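Local atomic coordinates of mandalate racemase/muconate lactonizing enzyme (Unidentified, PDB entry 4E4U), a protein that is a putative member of the mandelate racemase/muconate lactonizing enzyme family, whose members abstract a proton alpha to a substrate carboxylate, though its own reaction is not established. Residues 1-6 and 56-61; 154-159 and 200-205. One frame throughout, in Å; residues are numbered along the deposited sequence.

Interaction 1. Residues 1-6 and 56-61; sequences MKIVSL and DVFERH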
loop_
_atom_site.group_PDB
_atom_site.type_symbol
_atom_site.label_atom_id
_atom_site.label_comp_id
_atom_site.label_asym_id
_atom_site.label_seq_id
_atom_site.Cartn_x
_atom_site.Cartn_y
_atom_site.Cartn_z
ATOM N N MET A 1 -37.616 -24.856 -26.005
ATOM C CA MET A 1 -38.105 -23.488 -25.952
ATOM C C MET A 1 -37.093 -22.500 -26.509
ATOM O O MET A 1 -35.938 -22.509 -26.096
ATOM C CB MET A 1 -38.353 -23.090 -24.516
ATOM C CG MET A 1 -38.804 -21.677 -24.435
ATOM S SD MET A 1 -40.441 -21.724 -25.085
ATOM C CE MET A 1 -41.257 -21.056 -23.638
ATOM N N LYS A 2 -37.528 -21.625 -27.412
ATOM C CA LYS A 2 -36.614 -20.626 -27.956
ATOM C C LYS A 2 -37.291 -19.305 -28.318
ATOM O O LYS A 2 -38.484 -19.263 -28.603
ATOM C CB LYS A 2 -35.870 -21.185 -29.170
ATOM C CG LYS A 2 -36.723 -21.317 -30.412
ATOM C CD LYS A 2 -35.951 -22.003 -31.534
ATOM C CE LYS A 2 -36.772 -22.067 -32.818
ATOM N NZ LYS A 2 -35.967 -22.530 -33.981
ATOM N N ILE A 3 -36.512 -18.226 -28.301
ATOM C CA ILE A 3 -37.018 -16.911 -28.680
ATOM C C ILE A 3 -37.069 -16.819 -30.194
ATOM O O ILE A 3 -36.066 -17.066 -30.867
ATOM C CB ILE A 3 -36.104 -15.785 -28.164
ATOM C CG1 ILE A 3 -35.964 -15.852 -26.643
ATOM C CG2 ILE A 3 -36.635 -14.428 -28.605
ATOM C CD1 ILE A 3 -37.276 -15.682 -25.903
ATOM N N VAL A 4 -38.227 -16.463 -30.740
ATOM C CA VAL A 4 -38.363 -16.425 -32.194
ATOM C C VAL A 4 -38.646 -15.037 -32.758
ATOM O O VAL A 4 -38.527 -14.828 -33.966
ATOM C CB VAL A 4 -39.432 -17.421 -32.708
ATOM C CG1 VAL A 4 -39.040 -18.848 -32.362
ATOM C CG2 VAL A 4 -40.818 -17.083 -32.147
ATOM N N SER A 5 -39.011 -14.085 -31.904
ATOM C CA SER A 5 -39.333 -12.751 -32.406
ATOM C C SER A 5 -39.177 -11.646 -31.372
ATOM O O SER A 5 -39.239 -11.888 -30.163
ATOM C CB SER A 5 -40.749 -12.713 -32.984
ATOM O OG SER A 5 -41.712 -12.903 -31.970
ATOM N N LEU A 6 -38.995 -10.434 -31.886
ATOM C CA LEU A 6 -38.816 -9.230 -31.094
ATOM C C LEU A 6 -39.686 -8.117 -31.659
ATOM O O LEU A 6 -39.799 -7.970 -32.879
ATOM C CB LEU A 6 -37.356 -8.777 -31.176
ATOM C CG LEU A 6 -37.110 -7.290 -30.890
ATOM C CD1 LEU A 6 -37.182 -7.032 -29.407
ATOM C CD2 LEU A 6 -35.790 -6.808 -31.478
ATOM N N ASP A 56 -30.146 -5.368 -34.336
ATOM C CA ASP A 56 -28.850 -5.977 -34.588
ATOM C C ASP A 56 -28.434 -6.918 -33.458
ATOM O O ASP A 56 -28.012 -8.051 -33.703
ATOM C CB ASP A 56 -27.798 -4.889 -34.789
ATOM C CG ASP A 56 -26.476 -5.441 -35.272
ATOM O OD1 ASP A 56 -26.386 -5.779 -36.473
ATOM O OD2 ASP A 56 -25.528 -5.531 -34.462
ATOM N N VAL A 57 -28.560 -6.452 -32.221
ATOM C CA VAL A 57 -28.175 -7.261 -31.069
ATOM C C VAL A 57 -29.050 -8.510 -30.989
ATOM O O VAL A 57 -28.563 -9.614 -30.757
ATOM C CB VAL A 57 -28.296 -6.455 -29.764
ATOM C CG1 VAL A 57 -27.965 -7.326 -28.552
ATOM C CG2 VAL A 57 -27.382 -5.227 -29.810
ATOM N N PHE A 58 -30.350 -8.323 -31.175
ATOM C CA PHE A 58 -31.283 -9.436 -31.117
ATOM C C PHE A 58 -30.959 -10.501 -32.163
ATOM O O PHE A 58 -30.860 -11.694 -31.852
ATOM C CB PHE A 58 -32.714 -8.942 -31.307
ATOM C CG PHE A 58 -33.712 -10.050 -31.412
ATOM C CD1 PHE A 58 -34.095 -10.753 -30.279
ATOM C CD2 PHE A 58 -34.256 -10.404 -32.637
ATOM C CE1 PHE A 58 -35.003 -11.792 -30.364
ATOM C CE2 PHE A 58 -35.171 -11.444 -32.731
ATOM C CZ PHE A 58 -35.547 -12.136 -31.592
ATOM N N GLU A 59 -30.774 -10.070 -33.404
ATOM C CA GLU A 59 -30.500 -11.010 -34.484
ATOM C C GLU A 59 -29.216 -11.803 -34.243
ATOM O O GLU A 59 -29.193 -13.019 -34.439
ATOM C CB GLU A 59 -30.428 -10.273 -35.823
ATOM C CG GLU A 59 -31.766 -9.738 -36.295
ATOM C CD GLU A 59 -31.629 -8.712 -37.404
ATOM O OE1 GLU A 59 -30.485 -8.431 -37.824
ATOM O OE2 GLU A 59 -32.668 -8.177 -37.844
ATOM N N ARG A 60 -28.158 -11.124 -33.806
ATOM C CA ARG A 60 -26.864 -11.779 -33.645
ATOM C C ARG A 60 -26.786 -12.655 -32.412
ATOM O O ARG A 60 -26.143 -13.702 -32.445
ATOM C CB ARG A 60 -25.724 -10.751 -33.596
ATOM C CG ARG A 60 -25.549 -9.978 -34.874
ATOM C CD ARG A 60 -24.435 -8.949 -34.755
ATOM N NE ARG A 60 -24.569 -8.008 -35.854
ATOM C CZ ARG A 60 -24.162 -8.249 -37.093
ATOM N NH1 ARG A 60 -23.543 -9.390 -37.386
ATOM N NH2 ARG A 60 -24.361 -7.341 -38.038
ATOM N N HIS A 61 -27.424 -12.232 -31.322
ATOM C CA HIS A 61 -27.103 -12.806 -30.018
ATOM C C HIS A 61 -28.260 -13.474 -29.277
ATOM O O HIS A 61 -28.028 -14.085 -28.241
ATOM C CB HIS A 61 -26.447 -11.747 -29.112
ATOM C CG HIS A 61 -25.254 -11.089 -29.726
ATOM N ND1 HIS A 61 -24.127 -11.779 -30.119
ATOM C CD2 HIS A 61 -25.011 -9.778 -30.015
ATOM C CE1 HIS A 61 -23.250 -10.941 -30.622
ATOM N NE2 HIS A 61 -23.751 -9.721 -30.573
#
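Leu-6 lays its CB over the middle of the Phe-58 ring, 3.6 Å from the ring centroid and 3° off the normal, a CH-pi contact made almost straight down onto the face. Farther along the same side chain, the methyl CD2 passes back beside the root of the phenylalanine and meets Phe-58 CB at 3.7 Å, so the two side chains lie alongside each other, pointing opposite ways. Ile-3 comes to the rim instead: its branch methyl CG2 lies near the ring plane, 3.6 Å from Phe-58 CE1. With CG1 beside the backbone N (chi1 -58°), CG2 falls anti to that N and is the branch that touches, while the longer CG1 arm leads away. Between these two residues the backbone itself fills in, with Ser-5 C approaching Phe-58 CZ obliquely at 3.7 Å. A flat, wide phenylalanine suits the place, since one ring can take a leucine on its face and an isoleucine at its edge; the side-chain contacts are all apolar.

The strand carries a classic beta bulge here, Val-4 and Ser-5 both facing Lys-29. On the helix, Arg-60 grips Asp-56 side-on, NH2 to OD1 (3.0 Å) and NE to OD2 (3.0 Å), one turn apart. Both also reach a second subunit, Asp-56 to its Gly-46 and Arg-60 to its Glu-384.

The Phe-58 packing joins strand 3-12, outermost in the antiparallel three-stranded sheet of the N-terminal domain, to the last turns of helix 47-61; the short pieces 3-6 and 56-61 run nearly antiparallel, at 168°. Ile-3 also touches Ile-104 of helix 88-109, against which Val-57 packs too.

Interaction 2. Residues 154-159 and 200-205; sequences ENVKLG and SKADLL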
loop_
_atom_site.group_PDB
_atom_site.type_symbol
_atom_site.label_atom_id
_atom_site.label_comp_id
_atom_site.label_asym_id
_atom_site.label_seq_id
_atom_site.Cartn_x
_atom_site.Cartn_y
_atom_site.Cartn_z
ATOM N N GLU A 154 -45.350 17.049 2.369
ATOM C CA GLU A 154 -46.482 16.332 1.783
ATOM C C GLU A 154 -46.129 14.878 1.485
ATOM O O GLU A 154 -46.944 13.983 1.693
ATOM C CB GLU A 154 -47.002 17.036 0.529
ATOM C CG GLU A 154 -47.650 18.381 0.792
ATOM C CD GLU A 154 -48.780 18.298 1.801
ATOM O OE1 GLU A 154 -49.579 17.339 1.736
ATOM O OE2 GLU A 154 -48.863 19.190 2.669
ATOM N N ASN A 155 -44.905 14.638 1.022
ATOM C CA ASN A 155 -44.459 13.268 0.790
ATOM C C ASN A 155 -44.407 12.453 2.084
ATOM O O ASN A 155 -44.746 11.272 2.092
ATOM C CB ASN A 155 -43.124 13.249 0.039
ATOM C CG ASN A 155 -43.304 13.397 -1.458
ATOM O OD1 ASN A 155 -44.107 12.693 -2.064
ATOM N ND2 ASN A 155 -42.564 14.316 -2.060
ATOM N N VAL A 156 -43.992 13.087 3.177
ATOM C CA VAL A 156 -44.011 12.427 4.480
ATOM C C VAL A 156 -45.447 12.042 4.882
ATOM O O VAL A 156 -45.673 10.953 5.417
ATOM C CB VAL A 156 -43.317 13.292 5.559
ATOM C CG1 VAL A 156 -43.596 12.773 6.970
ATOM C CG2 VAL A 156 -41.812 13.344 5.306
ATOM N N LYS A 157 -46.420 12.909 4.601
ATOM C CA LYS A 157 -47.825 12.601 4.886
ATOM C C LYS A 157 -48.304 11.384 4.091
ATOM O O LYS A 157 -49.143 10.617 4.565
ATOM C CB LYS A 157 -48.723 13.810 4.605
ATOM C CG LYS A 157 -48.524 14.961 5.579
ATOM C CD LYS A 157 -49.355 16.170 5.189
ATOM C CE LYS A 157 -48.819 17.422 5.859
ATOM N NZ LYS A 157 -49.543 18.640 5.406
ATOM N N LEU A 158 -47.765 11.203 2.887
ATOM C CA LEU A 158 -48.098 10.034 2.075
ATOM C C LEU A 158 -47.480 8.762 2.645
ATOM O O LEU A 158 -47.936 7.655 2.338
ATOM C CB LEU A 158 -47.624 10.206 0.634
ATOM C CG LEU A 158 -48.188 11.333 -0.223
ATOM C CD1 LEU A 158 -47.566 11.232 -1.598
ATOM C CD2 LEU A 158 -49.695 11.243 -0.318
ATOM N N GLY A 159 -46.426 8.917 3.445
ATOM C CA GLY A 159 -45.759 7.783 4.059
ATOM C C GLY A 159 -44.306 7.590 3.660
ATOM O O GLY A 159 -43.654 6.672 4.158
ATOM N N SER A 200 -37.202 13.939 11.817
ATOM C CA SER A 200 -36.598 12.616 11.737
ATOM C C SER A 200 -37.496 11.600 11.043
ATOM O O SER A 200 -37.236 10.394 11.099
ATOM C CB SER A 200 -36.200 12.131 13.126
ATOM O OG SER A 200 -35.133 12.916 13.631
ATOM N N LYS A 201 -38.540 12.083 10.373
ATOM C CA LYS A 201 -39.477 11.185 9.707
ATOM C C LYS A 201 -39.000 10.727 8.337
ATOM O O LYS A 201 -39.478 9.717 7.823
ATOM C CB LYS A 201 -40.858 11.828 9.595
ATOM C CG LYS A 201 -41.494 12.087 10.947
ATOM C CD LYS A 201 -41.558 10.809 11.775
ATOM C CE LYS A 201 -42.401 10.999 13.035
ATOM N NZ LYS A 201 -42.552 9.731 13.798
ATOM N N ALA A 202 -38.047 11.448 7.750
ATOM C CA ALA A 202 -37.539 11.079 6.434
ATOM C C ALA A 202 -36.067 11.417 6.309
ATOM O O ALA A 202 -35.619 12.483 6.744
ATOM C CB ALA A 202 -38.333 11.773 5.334
ATOM N N ASP A 203 -35.319 10.495 5.723
ATOM C CA ASP A 203 -33.943 10.781 5.363
ATOM C C ASP A 203 -33.849 11.755 4.195
ATOM O O ASP A 203 -34.730 11.795 3.325
ATOM C CB ASP A 203 -33.213 9.486 4.997
ATOM C CG ASP A 203 -32.718 8.729 6.218
ATOM O OD1 ASP A 203 -31.852 9.264 6.950
ATOM O OD2 ASP A 203 -33.186 7.590 6.444
ATOM N N LEU A 204 -32.775 12.542 4.198
ATOM C CA LEU A 204 -32.432 13.386 3.065
ATOM C C LEU A 204 -31.494 12.627 2.145
ATOM O O LEU A 204 -30.479 12.078 2.591
ATOM C CB LEU A 204 -31.702 14.645 3.532
ATOM C CG LEU A 204 -32.335 15.499 4.625
ATOM C CD1 LEU A 204 -31.473 16.716 4.922
ATOM C CD2 LEU A 204 -33.708 15.929 4.214
ATOM N N LEU A 205 -31.827 12.605 0.861
ATOM C CA LEU A 205 -30.971 12.015 -0.160
ATOM C C LEU A 205 -30.471 13.159 -1.019
ATOM O O LEU A 205 -31.254 13.813 -1.710
ATOM C CB LEU A 205 -31.759 11.012 -1.004
ATOM C CG LEU A 205 -32.527 9.968 -0.202
ATOM C CD1 LEU A 205 -33.368 9.107 -1.112
ATOM C CD2 LEU A 205 -31.584 9.121 0.610
#
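Lys-201 and Ala-202 receive the two methyls of Val-156, one each, where the chain approaches strand 203-206. Just ahead of them, Ser-200 turns its hydroxyl to Asp-185 of a third subunit. Lys-201 offers only the root of its side chain: CB lies 3.9 Å from Val-156 CG1, and the two side chains cross at about a right angle. A bend at chi2 (-55°) then carries the rest away from the helix, and the ammonium forms a salt bridge with Glu-182 of the third subunit. A lysine fits here because its aliphatic base can cover a valine while its charged end serves the subunit interface.

Ala-202 is buried, and its CB meets Val-156 CG2 at 3.8 Å. A single methyl suits a site where helix and chain come this near, 6.9 Å between the CA atoms of Val-156 and Ala-202. The valine forks over both neighbours because CG1 stands anti to the backbone N, chi1 167°, with CG2 beside that N; Val-198 also packs on it. This is the wall of an enolase-type barrel: helix 145-158 leads into strand 162-165, parallel to strand 203-206, and helix 181-198 makes the beta-alpha-beta crossover between those strands. Helix 145-158 ends in a Schellman motif, Gly-159 N bonding back to Val-156 O at 2.9 Å, with a positive phi of 118° that glycine adopts readily. Asn-155 OD1 hydrogen-bonds a (2R,3S)-1,4-dimercaptobutane-2,3-diol molecule, probably from the crystallisation liquor, in a pocket that includes Glu-154 and Leu-158.

With Asp-203 the strand proper begins; its carboxylate bridges Arg-126 within the chain and Arg-219 of the third subunit. Leu-204 then packs on Cys-191, Val-194 and Arg-195 of helix 181-198, whereas Leu-205 faces Tyr-128, Ala-162 and Lys-164 on neighbouring strands.

Interaction 1 closes before interaction 2 opens along the chain, and each belongs to a different domain. Residues 1-6 and 56-61 join sheet to helix in the N-terminal domain, whereas 154-159 and 200-205 lie in the barrel domain. Their centres are 44 Å apart, with about 32 Å between nearest atoms, on opposite sides of the chain's centre; they share no helix, strand or sheet. In interaction 1 a helix packs on a strand, in interaction 2 on the residues just before one; both are small and have polar neighbours at subunit boundaries, but toward different copies: the second subunit beside interaction 1 and the third beside interaction 2. Local packing in each domain therefore adjoins a separate interface of the eight-chain assembly.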